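Local coordinates for saframycin Mx1 synthetase B (Legionella pneumophila subsp. pneumophila, PDB 3KXW), which belongs to the AMP-binding enzyme family of the ANL clan and carries a smaller C-terminal domain of the AMP-binding_C clan, at residues 471-476 / 533-538; 490-495 / 556-561; 503-508 / 541-546. All coordinates share one frame; numbering follows the deposited sequence.

Contact 1. Residues 471-476 / 533-538; sequences QDIEFS and HQLEVH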
ATOM      1  N   GLN A 471      -4.008  20.385  -6.281  1.00 21.60           N
ATOM      2  CA  GLN A 471      -4.261  21.487  -5.373  1.00 22.23           C
ATOM      3  C   GLN A 471      -3.857  21.126  -3.941  1.00 20.77           C
ATOM      4  O   GLN A 471      -3.300  21.954  -3.214  1.00 20.98           O
ATOM      5  CB  GLN A 471      -5.747  21.900  -5.451  1.00 24.28           C
ATOM      6  CG  GLN A 471      -6.230  22.175  -6.894  1.00 27.79           C
ATOM      7  CD  GLN A 471      -6.393  20.902  -7.766  1.00 26.35           C
ATOM      8  OE1 GLN A 471      -6.517  19.802  -7.263  1.00 27.18           O
ATOM      9  NE2 GLN A 471      -6.411  21.083  -9.075  1.00 31.99           N
ATOM     10  N   ASP A 472      -4.111  19.886  -3.532  1.00 19.31           N
ATOM     11  CA  ASP A 472      -3.833  19.523  -2.152  1.00 19.50           C
ATOM     12  C   ASP A 472      -2.345  19.347  -1.880  1.00 19.25           C
ATOM     13  O   ASP A 472      -1.875  19.638  -0.783  1.00 17.71           O
ATOM     14  CB  ASP A 472      -4.636  18.293  -1.724  1.00 21.90           C
ATOM     15  CG  ASP A 472      -6.123  18.581  -1.602  1.00 23.09           C
ATOM     16  OD1 ASP A 472      -6.514  19.767  -1.541  1.00 23.37           O
ATOM     17  OD2 ASP A 472      -6.910  17.616  -1.542  1.00 23.73           O
ATOM     18  N   ILE A 473      -1.609  18.877  -2.884  1.00 17.54           N
ATOM     19  CA  ILE A 473      -0.154  18.742  -2.788  1.00 17.04           C
ATOM     20  C   ILE A 473       0.469  20.132  -2.708  1.00 17.36           C
ATOM     21  O   ILE A 473       1.379  20.363  -1.925  1.00 15.96           O
ATOM     22  CB  ILE A 473       0.420  18.001  -3.996  1.00 18.66           C
ATOM     23  CG1 ILE A 473       0.026  16.521  -3.983  1.00 19.26           C
ATOM     24  CG2 ILE A 473       1.936  18.146  -4.052  1.00 15.32           C
ATOM     25  CD1 ILE A 473       0.338  15.809  -5.298  1.00 17.11           C
ATOM     26  N   GLU A 474      -0.034  21.062  -3.509  1.00 16.25           N
ATOM     27  CA  GLU A 474       0.467  22.433  -3.475  1.00 18.54           C
ATOM     28  C   GLU A 474       0.244  23.047  -2.092  1.00 18.34           C
ATOM     29  O   GLU A 474       1.125  23.729  -1.554  1.00 19.56           O
ATOM     30  CB  GLU A 474      -0.185  23.264  -4.597  1.00 17.12           C
ATOM     31  CG  GLU A 474       0.231  22.774  -5.977  1.00 18.30           C
ATOM     32  CD  GLU A 474      -0.658  23.288  -7.114  1.00 18.39           C
ATOM     33  OE1 GLU A 474      -1.593  24.066  -6.836  1.00 21.06           O
ATOM     34  OE2 GLU A 474      -0.409  22.913  -8.274  1.00 17.37           O
ATOM     35  N   PHE A 475      -0.923  22.783  -1.514  1.00 17.73           N
ATOM     36  CA  PHE A 475      -1.246  23.251  -0.164  1.00 19.29           C
ATOM     37  C   PHE A 475      -0.245  22.734   0.862  1.00 20.20           C
ATOM     38  O   PHE A 475       0.237  23.499   1.715  1.00 20.02           O
ATOM     39  CB  PHE A 475      -2.653  22.825   0.253  1.00 22.88           C
ATOM     40  CG  PHE A 475      -3.044  23.305   1.627  1.00 24.49           C
ATOM     41  CD1 PHE A 475      -3.705  24.508   1.787  1.00 25.72           C
ATOM     42  CD2 PHE A 475      -2.741  22.550   2.756  1.00 23.05           C
ATOM     43  CE1 PHE A 475      -4.065  24.959   3.052  1.00 27.15           C
ATOM     44  CE2 PHE A 475      -3.091  22.998   4.027  1.00 27.46           C
ATOM     45  CZ  PHE A 475      -3.759  24.211   4.167  1.00 25.65           C
ATOM     46  N   SER A 476       0.039  21.431   0.796  1.00 18.11           N
ATOM     47  CA  SER A 476       0.999  20.799   1.687  1.00 17.69           C
ATOM     48  C   SER A 476       2.361  21.494   1.630  1.00 18.18           C
ATOM     49  O   SER A 476       2.939  21.825   2.668  1.00 17.24           O
ATOM     50  CB  SER A 476       1.137  19.296   1.372  1.00 17.88           C
ATOM     51  OG  SER A 476       0.002  18.571   1.843  1.00 18.36           O
ATOM     52  N   HIS A 533      -0.244  12.596   1.478  1.00 21.67           N
ATOM     53  CA  HIS A 533      -1.146  12.207   0.385  1.00 22.95           C
ATOM     54  C   HIS A 533      -1.061  10.754  -0.065  1.00 22.09           C
ATOM     55  O   HIS A 533      -1.826  10.309  -0.931  1.00 22.39           O
ATOM     56  CB  HIS A 533      -0.937  13.143  -0.808  1.00 20.47           C
ATOM     57  CG  HIS A 533      -1.114  14.576  -0.445  1.00 19.17           C
ATOM     58  ND1 HIS A 533      -2.357  15.150  -0.281  1.00 20.64           N
ATOM     59  CD2 HIS A 533      -0.210  15.534  -0.133  1.00 19.17           C
ATOM     60  CE1 HIS A 533      -2.207  16.419   0.069  1.00 21.71           C
ATOM     61  NE2 HIS A 533      -0.913  16.676   0.169  1.00 19.43           N
ATOM     62  N   GLN A 534      -0.140  10.017   0.531  1.00 22.12           N
ATOM     63  CA  GLN A 534       0.098   8.632   0.118  1.00 23.67           C
ATOM     64  C   GLN A 534       0.358   8.558  -1.379  1.00 25.78           C
ATOM     65  O   GLN A 534      -0.136   7.651  -2.053  1.00 24.06           O
ATOM     66  CB  GLN A 534      -1.089   7.729   0.517  1.00 25.66           C
ATOM     67  CG  GLN A 534      -1.233   7.512   2.027  1.00 27.10           C
ATOM     68  CD  GLN A 534      -1.625   8.778   2.762  1.00 27.79           C
ATOM     69  OE1 GLN A 534      -2.683   9.367   2.502  1.00 29.29           O
ATOM     70  NE2 GLN A 534      -0.778   9.207   3.689  1.00 26.97           N
ATOM     71  N   LEU A 535       1.129   9.517  -1.901  1.00 19.67           N
ATOM     72  CA  LEU A 535       1.511   9.503  -3.301  1.00 20.79           C
ATOM     73  C   LEU A 535       3.030   9.612  -3.417  1.00 18.78           C
ATOM     74  O   LEU A 535       3.681  10.114  -2.503  1.00 18.86           O
ATOM     75  CB  LEU A 535       0.869  10.675  -4.059  1.00 19.73           C
ATOM     76  CG  LEU A 535      -0.667  10.662  -4.168  1.00 21.65           C
ATOM     77  CD1 LEU A 535      -1.159  12.022  -4.605  1.00 21.37           C
ATOM     78  CD2 LEU A 535      -1.125   9.576  -5.146  1.00 22.32           C
ATOM     79  N   GLU A 536       3.580   9.133  -4.528  1.00 17.04           N
ATOM     80  CA  GLU A 536       5.025   9.215  -4.763  1.00 18.53           C
ATOM     81  C   GLU A 536       5.393  10.189  -5.876  1.00 17.74           C
ATOM     82  O   GLU A 536       5.032   9.967  -7.028  1.00 17.84           O
ATOM     83  CB  GLU A 536       5.598   7.842  -5.117  1.00 21.32           C
ATOM     84  CG  GLU A 536       5.297   6.767  -4.095  1.00 20.56           C
ATOM     85  CD  GLU A 536       4.072   5.983  -4.474  1.00 26.17           C
ATOM     86  OE1 GLU A 536       3.090   6.600  -4.919  1.00 33.59           O
ATOM     87  OE2 GLU A 536       4.080   4.743  -4.358  1.00 29.91           O
ATOM     88  N   VAL A 537       6.137  11.247  -5.542  1.00 17.73           N
ATOM     89  CA  VAL A 537       6.642  12.178  -6.572  1.00 16.57           C
ATOM     90  C   VAL A 537       7.717  11.545  -7.453  1.00 18.04           C
ATOM     91  O   VAL A 537       8.689  10.983  -6.948  1.00 19.24           O
ATOM     92  CB  VAL A 537       7.237  13.449  -5.947  1.00 17.90           C
ATOM     93  CG1 VAL A 537       7.736  14.383  -7.057  1.00 16.84           C
ATOM     94  CG2 VAL A 537       6.191  14.152  -5.079  1.00 16.85           C
ATOM     95  N   HIS A 538       7.564  11.650  -8.775  1.00 18.35           N
ATOM     96  CA  HIS A 538       8.502  11.018  -9.693  1.00 18.14           C
ATOM     97  C   HIS A 538       9.536  11.989 -10.222  1.00 18.39           C
ATOM     98  O   HIS A 538      10.688  11.612 -10.504  1.00 17.13           O
ATOM     99  CB  HIS A 538       7.763  10.353 -10.849  1.00 22.15           C
ATOM    100  CG  HIS A 538       6.723   9.369 -10.400  1.00 24.23           C
ATOM    101  ND1 HIS A 538       7.045   8.160  -9.817  1.00 27.10           N
ATOM    102  CD2 HIS A 538       5.367   9.433 -10.415  1.00 24.07           C
ATOM    103  CE1 HIS A 538       5.930   7.516  -9.507  1.00 27.86           C
ATOM    104  NE2 HIS A 538       4.898   8.266  -9.862  1.00 28.82           N
TER
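Ser-476 and His-533 meet where helix 469-479 lies against the C-terminal end of helix 515-533, on one side of the small alpha/beta domain of this AMP-binding enzyme. The contact shows how a single imidazole can join two helices by its edge and by its face at once. At the edge, Ser-476 OG and His-533 NE2 form a hydrogen bond of 2.7 Å in which either atom could be the donor. The serine hydroxyl is anti to its own carbonyl carbon (chi1 -75°), a position that turns it toward the ring, and it is also hydrogen-bonded to the side-chain amide of Asn-532. Two partners thus grip one buried oxygen, and the bond to NE2 anchors the far end of the ring; Ile-473 packed on one face bears on the turn of the ring.

Over that face, Ile-473 CG1 makes a CH-pi contact 4.2 Å from the centroid of the His-533 ring, 19° off the ring normal. Farther along the same branch, Ile-473 crosses Leu-535 at about a right angle. Val-529 of helix 515-533 touches both residues and extends this buried apolar side, while Ala-491 and Leu-502 of the neighbouring sheet also touch Ile-473.

The side of Asp-472 is looser and partly exposed. Its CB lies 3.6 Å from His-533 CE1, but the carboxylate swings outward, leaving OD2 5.3 Å from His-533 ND1. Lys-102, on helix 101-114 of the large domain, touches both residues, so this margin borders the junction between domains. Gln-534, with a positive phi of 54°, takes the chain out of the helix and hydrogen-bonds Lys-106. Beyond that turn the chain comes back to the apolar side, where Leu-535 CD1 meets Ile-473 CD1 at 4.1 Å.

Contact 2. Residues 490-495 / 556-561; sequences AAFVIQ and IRRNFC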
ATOM      1  N   ALA A 490       3.804  24.144  -8.033  1.00 17.27           N
ATOM      2  CA  ALA A 490       2.733  23.557  -8.808  1.00 16.39           C
ATOM      3  C   ALA A 490       2.981  22.056  -8.862  1.00 16.45           C
ATOM      4  O   ALA A 490       4.124  21.624  -8.873  1.00 17.44           O
ATOM      5  CB  ALA A 490       2.700  24.149 -10.204  1.00 20.10           C
ATOM      6  N   ALA A 491       1.904  21.278  -8.840  1.00 15.76           N
ATOM      7  CA  ALA A 491       1.995  19.822  -8.935  1.00 16.00           C
ATOM      8  C   ALA A 491       1.043  19.351 -10.019  1.00 17.99           C
ATOM      9  O   ALA A 491      -0.044  19.872 -10.149  1.00 18.62           O
ATOM     10  CB  ALA A 491       1.623  19.184  -7.612  1.00 15.47           C
ATOM     11  N   PHE A 492       1.453  18.349 -10.781  1.00 17.67           N
ATOM     12  CA  PHE A 492       0.619  17.846 -11.853  1.00 19.62           C
ATOM     13  C   PHE A 492       1.174  16.529 -12.316  1.00 19.72           C
ATOM     14  O   PHE A 492       2.330  16.206 -12.047  1.00 17.82           O
ATOM     15  CB  PHE A 492       0.557  18.836 -13.018  1.00 19.50           C
ATOM     16  CG  PHE A 492       1.896  19.329 -13.476  1.00 19.79           C
ATOM     17  CD1 PHE A 492       2.565  18.707 -14.522  1.00 22.54           C
ATOM     18  CD2 PHE A 492       2.502  20.401 -12.853  1.00 20.35           C
ATOM     19  CE1 PHE A 492       3.809  19.155 -14.943  1.00 23.42           C
ATOM     20  CE2 PHE A 492       3.752  20.853 -13.272  1.00 22.41           C
ATOM     21  CZ  PHE A 492       4.397  20.235 -14.322  1.00 23.01           C
ATOM     22  N   VAL A 493       0.362  15.788 -13.057  1.00 20.35           N
ATOM     23  CA  VAL A 493       0.805  14.516 -13.608  1.00 21.37           C
ATOM     24  C   VAL A 493       1.000  14.609 -15.104  1.00 25.60           C
ATOM     25  O   VAL A 493       0.149  15.144 -15.827  1.00 24.60           O
ATOM     26  CB  VAL A 493      -0.215  13.402 -13.319  1.00 23.85           C
ATOM     27  CG1 VAL A 493       0.260  12.071 -13.930  1.00 25.13           C
ATOM     28  CG2 VAL A 493      -0.398  13.259 -11.837  1.00 25.04           C
ATOM     29  N   ILE A 494       2.131  14.077 -15.556  1.00 25.02           N
ATOM     30  CA  ILE A 494       2.511  14.058 -16.960  1.00 26.71           C
ATOM     31  C   ILE A 494       2.424  12.632 -17.448  1.00 27.90           C
ATOM     32  O   ILE A 494       2.871  11.726 -16.749  1.00 24.93           O
ATOM     33  CB  ILE A 494       3.973  14.525 -17.104  1.00 26.60           C
ATOM     34  CG1 ILE A 494       4.073  15.985 -16.679  1.00 29.00           C
ATOM     35  CG2 ILE A 494       4.488  14.337 -18.518  1.00 33.99           C
ATOM     36  CD1 ILE A 494       2.962  16.820 -17.244  1.00 30.60           C
ATOM     37  N   GLN A 495       1.839  12.415 -18.625  1.00 28.20           N
ATOM     38  CA  GLN A 495       1.921  11.085 -19.235  1.00 29.03           C
ATOM     39  C   GLN A 495       3.061  11.089 -20.229  1.00 32.47           C
ATOM     40  O   GLN A 495       3.119  11.944 -21.103  1.00 31.21           O
ATOM     41  CB  GLN A 495       0.628  10.665 -19.919  1.00 31.30           C
ATOM     42  CG  GLN A 495       0.680   9.200 -20.339  1.00 32.57           C
ATOM     43  CD  GLN A 495      -0.492   8.777 -21.208  1.00 35.52           C
ATOM     44  OE1 GLN A 495      -1.304   9.596 -21.626  1.00 36.78           O
ATOM     45  NE2 GLN A 495      -0.582   7.476 -21.482  1.00 42.93           N
ATOM     46  N   ILE A 556      -4.179  28.112 -13.331  1.00 30.66           N
ATOM     47  CA  ILE A 556      -3.400  28.886 -14.291  1.00 27.27           C
ATOM     48  C   ILE A 556      -1.896  28.663 -14.090  1.00 28.62           C
ATOM     49  O   ILE A 556      -1.132  28.447 -15.050  1.00 26.59           O
ATOM     50  CB  ILE A 556      -3.725  30.401 -14.164  1.00 31.94           C
ATOM     51  CG1 ILE A 556      -5.220  30.649 -14.409  1.00 32.28           C
ATOM     52  CG2 ILE A 556      -2.868  31.218 -15.117  1.00 32.31           C
ATOM     53  CD1 ILE A 556      -5.706  30.148 -15.754  1.00 35.55           C
ATOM     54  N   ARG A 557      -1.469  28.703 -12.836  1.00 28.48           N
ATOM     55  CA  ARG A 557      -0.061  28.502 -12.505  1.00 27.87           C
ATOM     56  C   ARG A 557       0.388  27.113 -12.955  1.00 25.02           C
ATOM     57  O   ARG A 557       1.458  26.937 -13.536  1.00 24.55           O
ATOM     58  CB  ARG A 557       0.123  28.659 -10.991  1.00 29.05           C
ATOM     59  CG  ARG A 557       1.561  28.832 -10.530  1.00 30.44           C
ATOM     60  CD  ARG A 557       1.641  29.028  -9.022  1.00 26.54           C
ATOM     61  NE  ARG A 557       1.099  30.315  -8.613  1.00 31.68           N
ATOM     62  CZ  ARG A 557       0.006  30.467  -7.870  1.00 33.26           C
ATOM     63  NH1 ARG A 557      -0.661  29.402  -7.437  1.00 31.30           N
ATOM     64  NH2 ARG A 557      -0.415  31.682  -7.551  1.00 34.66           N
ATOM     65  N   ARG A 558      -0.447  26.131 -12.651  1.00 25.40           N
ATOM     66  CA  ARG A 558      -0.190  24.728 -12.952  1.00 26.94           C
ATOM     67  C   ARG A 558      -0.117  24.500 -14.458  1.00 25.66           C
ATOM     68  O   ARG A 558       0.759  23.782 -14.955  1.00 24.47           O
ATOM     69  CB  ARG A 558      -1.349  23.923 -12.361  1.00 28.09           C
ATOM     70  CG  ARG A 558      -1.183  22.461 -12.300  1.00 27.25           C
ATOM     71  CD  ARG A 558      -2.312  21.849 -11.461  1.00 24.72           C
ATOM     72  NE  ARG A 558      -2.541  22.563 -10.207  1.00 24.35           N
ATOM     73  CZ  ARG A 558      -3.730  23.005  -9.810  1.00 26.87           C
ATOM     74  NH1 ARG A 558      -4.797  22.790 -10.559  1.00 28.22           N
ATOM     75  NH2 ARG A 558      -3.865  23.629  -8.648  1.00 25.75           N
ATOM     76  N   ASN A 559      -1.036  25.117 -15.194  1.00 23.43           N
ATOM     77  CA  ASN A 559      -1.026  24.995 -16.655  1.00 27.91           C
ATOM     78  C   ASN A 559       0.202  25.619 -17.298  1.00 27.55           C
ATOM     79  O   ASN A 559       0.724  25.106 -18.280  1.00 28.83           O
ATOM     80  CB  ASN A 559      -2.299  25.582 -17.261  1.00 27.74           C
ATOM     81  CG  ASN A 559      -3.526  24.769 -16.915  1.00 30.64           C
ATOM     82  OD1 ASN A 559      -3.417  23.594 -16.561  1.00 29.23           O
ATOM     83  ND2 ASN A 559      -4.705  25.395 -16.992  1.00 28.08           N
ATOM     84  N   PHE A 560       0.667  26.724 -16.727  1.00 29.06           N
ATOM     85  CA  PHE A 560       1.885  27.372 -17.215  1.00 28.86           C
ATOM     86  C   PHE A 560       3.082  26.436 -17.073  1.00 30.33           C
ATOM     87  O   PHE A 560       3.855  26.261 -18.016  1.00 30.49           O
ATOM     88  CB  PHE A 560       2.142  28.686 -16.468  1.00 30.04           C
ATOM     89  CG  PHE A 560       3.508  29.270 -16.727  1.00 32.85           C
ATOM     90  CD1 PHE A 560       3.684  30.266 -17.676  1.00 36.82           C
ATOM     91  CD2 PHE A 560       4.616  28.811 -16.031  1.00 33.51           C
ATOM     92  CE1 PHE A 560       4.946  30.804 -17.923  1.00 37.68           C
ATOM     93  CE2 PHE A 560       5.879  29.334 -16.281  1.00 36.59           C
ATOM     94  CZ  PHE A 560       6.041  30.332 -17.229  1.00 37.90           C
ATOM     95  N   CYS A 561       3.217  25.825 -15.894  1.00 28.29           N
ATOM     96  CA  CYS A 561       4.346  24.948 -15.606  1.00 27.18           C
ATOM     97  C   CYS A 561       4.306  23.703 -16.473  1.00 28.06           C
ATOM     98  O   CYS A 561       5.331  23.226 -16.963  1.00 31.10           O
ATOM     99  CB  CYS A 561       4.330  24.512 -14.136  1.00 24.97           C
ATOM    100  SG  CYS A 561       4.627  25.831 -12.938  1.00 24.50           S
TER
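Ala-490 meets helix 554-567 with its methyl group, CB lying 3.7 Å from Cys-561 SG and a similar distance, 4.0 Å, from Arg-558 CA. With so small a side chain the strand comes near the helix backbone here. Ala-491 turns its methyl to the other side of the sheet, and its carbonyl oxygen takes part instead, 3.3 Å from Arg-558 CD. The arginine leaves its helix with CG anti to N, which lays CG and CD past this oxygen; the bend at chi3 (-46°) then turns NE into a salt bridge with Glu-474 of helix 469-479, whose carboxylate also accepts the Ala-491 N-H.

Phe-492 returns to the helix side. Its CB is 4.1 Å from Arg-558 CG, and its ring, swung between N and the carbonyl carbon (chi1 50°), slants toward the next turn of the helix, where CE2 is 3.8 Å from Cys-561 CB. Leu-565 continues the apolar surface beside the ring. Farther on, Val-493 O accepts a hydrogen bond from Arg-562, one turn on from Arg-558. The axes of the two short segments make an angle of 62°: a helix laid obliquely across one face of a sheet, the layered alpha/beta packing of the C-terminal domain.

Contact 3. Residues 503-508 / 541-546; sequences TVMCEV and VLIPLK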
ATOM      1  N   THR A 503       4.543  15.137 -10.923  1.00 15.03           N
ATOM      2  CA  THR A 503       5.628  16.105 -11.107  1.00 16.79           C
ATOM      3  C   THR A 503       5.394  17.301 -10.220  1.00 16.77           C
ATOM      4  O   THR A 503       4.304  17.823 -10.194  1.00 15.04           O
ATOM      5  CB  THR A 503       5.668  16.566 -12.563  1.00 17.48           C
ATOM      6  OG1 THR A 503       5.775  15.411 -13.411  1.00 17.90           O
ATOM      7  CG2 THR A 503       6.858  17.505 -12.829  1.00 18.32           C
ATOM      8  N   VAL A 504       6.418  17.739  -9.493  1.00 15.34           N
ATOM      9  CA  VAL A 504       6.278  18.901  -8.633  1.00 15.92           C
ATOM     10  C   VAL A 504       7.285  19.935  -9.100  1.00 14.14           C
ATOM     11  O   VAL A 504       8.447  19.611  -9.277  1.00 15.15           O
ATOM     12  CB  VAL A 504       6.552  18.554  -7.159  1.00 16.26           C
ATOM     13  CG1 VAL A 504       6.662  19.835  -6.317  1.00 17.07           C
ATOM     14  CG2 VAL A 504       5.469  17.597  -6.610  1.00 17.31           C
HETATM   15  N   MSE A 505       6.844  21.166  -9.322  1.00 16.57           N
HETATM   16  CA  MSE A 505       7.780  22.235  -9.694  1.00 16.57           C
HETATM   17  C   MSE A 505       7.746  23.335  -8.636  1.00 16.48           C
HETATM   18  O   MSE A 505       6.668  23.774  -8.243  1.00 17.99           O
HETATM   19  CB  MSE A 505       7.407  22.829 -11.057  1.00 16.24           C
HETATM   20  CG  MSE A 505       8.420  23.821 -11.599  1.00 19.71           C
HETATM   21 SE   MSE A 505       7.891  24.408 -13.411  1.00 39.48          SE
HETATM   22  CE  MSE A 505       8.233  22.719 -14.362  1.00 29.46           C
ATOM     23  N   CYS A 506       8.918  23.795  -8.194  1.00 15.40           N
ATOM     24  CA  CYS A 506       8.989  24.806  -7.137  1.00 16.31           C
ATOM     25  C   CYS A 506       9.921  25.920  -7.535  1.00 15.64           C
ATOM     26  O   CYS A 506      11.011  25.655  -8.020  1.00 16.10           O
ATOM     27  CB  CYS A 506       9.560  24.204  -5.836  1.00 19.05           C
ATOM     28  SG  CYS A 506       8.641  22.828  -5.193  1.00 21.70           S
ATOM     29  N   GLU A 507       9.508  27.164  -7.325  1.00 16.99           N
ATOM     30  CA  GLU A 507      10.461  28.274  -7.362  1.00 17.02           C
ATOM     31  C   GLU A 507      11.318  28.170  -6.099  1.00 16.75           C
ATOM     32  O   GLU A 507      10.811  27.783  -5.042  1.00 17.10           O
ATOM     33  CB  GLU A 507       9.725  29.602  -7.332  1.00 18.57           C
ATOM     34  CG  GLU A 507       8.798  29.837  -8.505  1.00 19.65           C
ATOM     35  CD  GLU A 507       8.074  31.189  -8.388  1.00 24.92           C
ATOM     36  OE1 GLU A 507       7.914  31.687  -7.251  1.00 21.65           O
ATOM     37  OE2 GLU A 507       7.682  31.734  -9.437  1.00 25.68           O
ATOM     38  N   VAL A 508      12.605  28.480  -6.200  1.00 16.30           N
ATOM     39  CA  VAL A 508      13.446  28.530  -5.019  1.00 15.43           C
ATOM     40  C   VAL A 508      13.909  29.962  -4.833  1.00 16.25           C
ATOM     41  O   VAL A 508      14.247  30.639  -5.808  1.00 16.45           O
ATOM     42  CB  VAL A 508      14.671  27.567  -5.107  1.00 17.25           C
ATOM     43  CG1 VAL A 508      14.193  26.105  -5.149  1.00 17.62           C
ATOM     44  CG2 VAL A 508      15.487  27.862  -6.324  1.00 18.54           C
ATOM     45  N   VAL A 541      11.120  19.666 -10.247  1.00 17.18           N
ATOM     46  CA  VAL A 541      11.849  20.687 -10.999  1.00 18.74           C
ATOM     47  C   VAL A 541      11.943  21.977 -10.190  1.00 17.61           C
ATOM     48  O   VAL A 541      10.934  22.460  -9.674  1.00 15.65           O
ATOM     49  CB  VAL A 541      11.153  21.023 -12.352  1.00 19.18           C
ATOM     50  CG1 VAL A 541      12.038  21.932 -13.170  1.00 20.76           C
ATOM     51  CG2 VAL A 541      10.858  19.747 -13.142  1.00 21.43           C
ATOM     52  N   LEU A 542      13.151  22.535 -10.110  1.00 19.30           N
ATOM     53  CA  LEU A 542      13.401  23.756  -9.360  1.00 17.42           C
ATOM     54  C   LEU A 542      13.664  24.857 -10.381  1.00 18.36           C
ATOM     55  O   LEU A 542      14.392  24.641 -11.340  1.00 19.64           O
ATOM     56  CB  LEU A 542      14.622  23.592  -8.423  1.00 18.71           C
ATOM     57  CG  LEU A 542      14.560  22.467  -7.368  1.00 19.92           C
ATOM     58  CD1 LEU A 542      15.780  22.476  -6.421  1.00 17.61           C
ATOM     59  CD2 LEU A 542      13.255  22.486  -6.540  1.00 16.07           C
ATOM     60  N   ILE A 543      13.056  26.017 -10.170  1.00 17.26           N
ATOM     61  CA  ILE A 543      13.248  27.172 -11.035  1.00 20.39           C
ATOM     62  C   ILE A 543      13.417  28.425 -10.166  1.00 19.91           C
ATOM     63  O   ILE A 543      13.106  28.394  -8.982  1.00 18.46           O
ATOM     64  CB  ILE A 543      12.050  27.332 -11.985  1.00 19.78           C
ATOM     65  CG1 ILE A 543      10.772  27.647 -11.201  1.00 18.31           C
ATOM     66  CG2 ILE A 543      11.878  26.056 -12.843  1.00 19.96           C
ATOM     67  CD1 ILE A 543       9.644  28.096 -12.096  1.00 23.04           C
ATOM     68  N   PRO A 544      13.899  29.533 -10.758  1.00 23.17           N
ATOM     69  CA  PRO A 544      14.133  30.763  -9.988  1.00 21.45           C
ATOM     70  C   PRO A 544      12.849  31.429  -9.504  1.00 21.37           C
ATOM     71  O   PRO A 544      11.768  31.211 -10.049  1.00 21.16           O
ATOM     72  CB  PRO A 544      14.845  31.691 -11.002  1.00 23.48           C
ATOM     73  CG  PRO A 544      15.381  30.785 -12.062  1.00 24.16           C
ATOM     74  CD  PRO A 544      14.345  29.681 -12.157  1.00 21.55           C
ATOM     75  N   LEU A 545      12.988  32.247  -8.467  1.00 20.67           N
ATOM     76  CA  LEU A 545      11.902  33.075  -7.966  1.00 24.64           C
ATOM     77  C   LEU A 545      11.265  33.901  -9.072  1.00 25.43           C
ATOM     78  O   LEU A 545      11.941  34.335 -10.000  1.00 26.70           O
ATOM     79  CB  LEU A 545      12.420  34.036  -6.894  1.00 23.71           C
ATOM     80  CG  LEU A 545      12.243  33.704  -5.423  1.00 24.92           C
ATOM     81  CD1 LEU A 545      12.339  35.008  -4.610  1.00 23.46           C
ATOM     82  CD2 LEU A 545      10.911  32.996  -5.144  1.00 22.62           C
ATOM     83  N   LYS A 546       9.953  34.101  -8.952  1.00 29.16           N
ATOM     84  CA  LYS A 546       9.181  34.911  -9.904  1.00 32.98           C
ATOM     85  C   LYS A 546       9.151  34.324 -11.323  1.00 32.25           C
ATOM     86  O   LYS A 546       8.737  34.987 -12.272  1.00 34.07           O
ATOM     87  CB  LYS A 546       9.694  36.367  -9.904  1.00 32.15           C
ATOM     88  CG  LYS A 546       8.849  37.355 -10.723  1.00 39.56           C
ATOM     89  CD  LYS A 546       7.472  37.639 -10.088  1.00 39.87           C
ATOM     90  CE  LYS A 546       6.813  38.891 -10.705  1.00 38.00           C
ATOM     91  NZ  LYS A 546       5.510  39.281 -10.050  1.00 41.26           N
TER
HETATM   92  O   HOH W   1      15.697  32.604  -7.388  1.00 19.70           O
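The two parallel strands of a beta-alpha-beta unit lie side by side here, Met-505 pairing with Val-541, Cys-506 with Leu-542 and Glu-507 with Ile-543. Val-541 N donates to Val-504 O at 2.8 Å, and Cys-506 N to Val-541 O at 2.8 Å. Next, Ile-543 N donates to Cys-506 O at 3.0 Å. Val-508 N closes the ladder on Ile-543 O at 2.8 Å.

On the face covered by helix 554-567, selenomethionine Met-505 runs alongside Val-541; a bend at chi3 (-70°) brings its CE to 3.9 Å from Val-541 CB. Glu-507 lies on the same face, its CG against Ile-543 CG1, the two side chains crossing at a slant, and its buried carboxylate is held by the backbone N-H groups of Lys-488 and Met-548. The other face, toward helix 515-533, carries Cys-506 and Leu-542, and Val-508 CG1 comes within 4.0 Å of Leu-542 CD2. Where the strands part, a water bridges the gap, donating to Val-508 O at 2.9 Å and accepting from Leu-545 N at 2.9 Å. Strand 499-508, helix 515-533 over one face and the parallel strand 539-544 beside it make a beta-alpha-beta crossover.

In the fold
All three contacts belong to one C-terminal domain, their centres 12 to 15 Å apart. Contacts 2 and 3 share the mixed sheet, in which strands 486-496 and 499-508 are antiparallel neighbours, and Cys-561 SG packs on Met-505 SE between them. Contact 1 lies on the other face, where helices 469-479 and 515-533 pack; Val-537 touches Val-504 of contact 3. Along the chain, contact 3 is nested within the loop closed by contact 2, while contact 1 alternates with both. The sheet therefore has helices on both faces, and residues far apart in sequence make one compact unit, with contact 1 nearest the centre of the chain and touching helix 101-114 of the large domain.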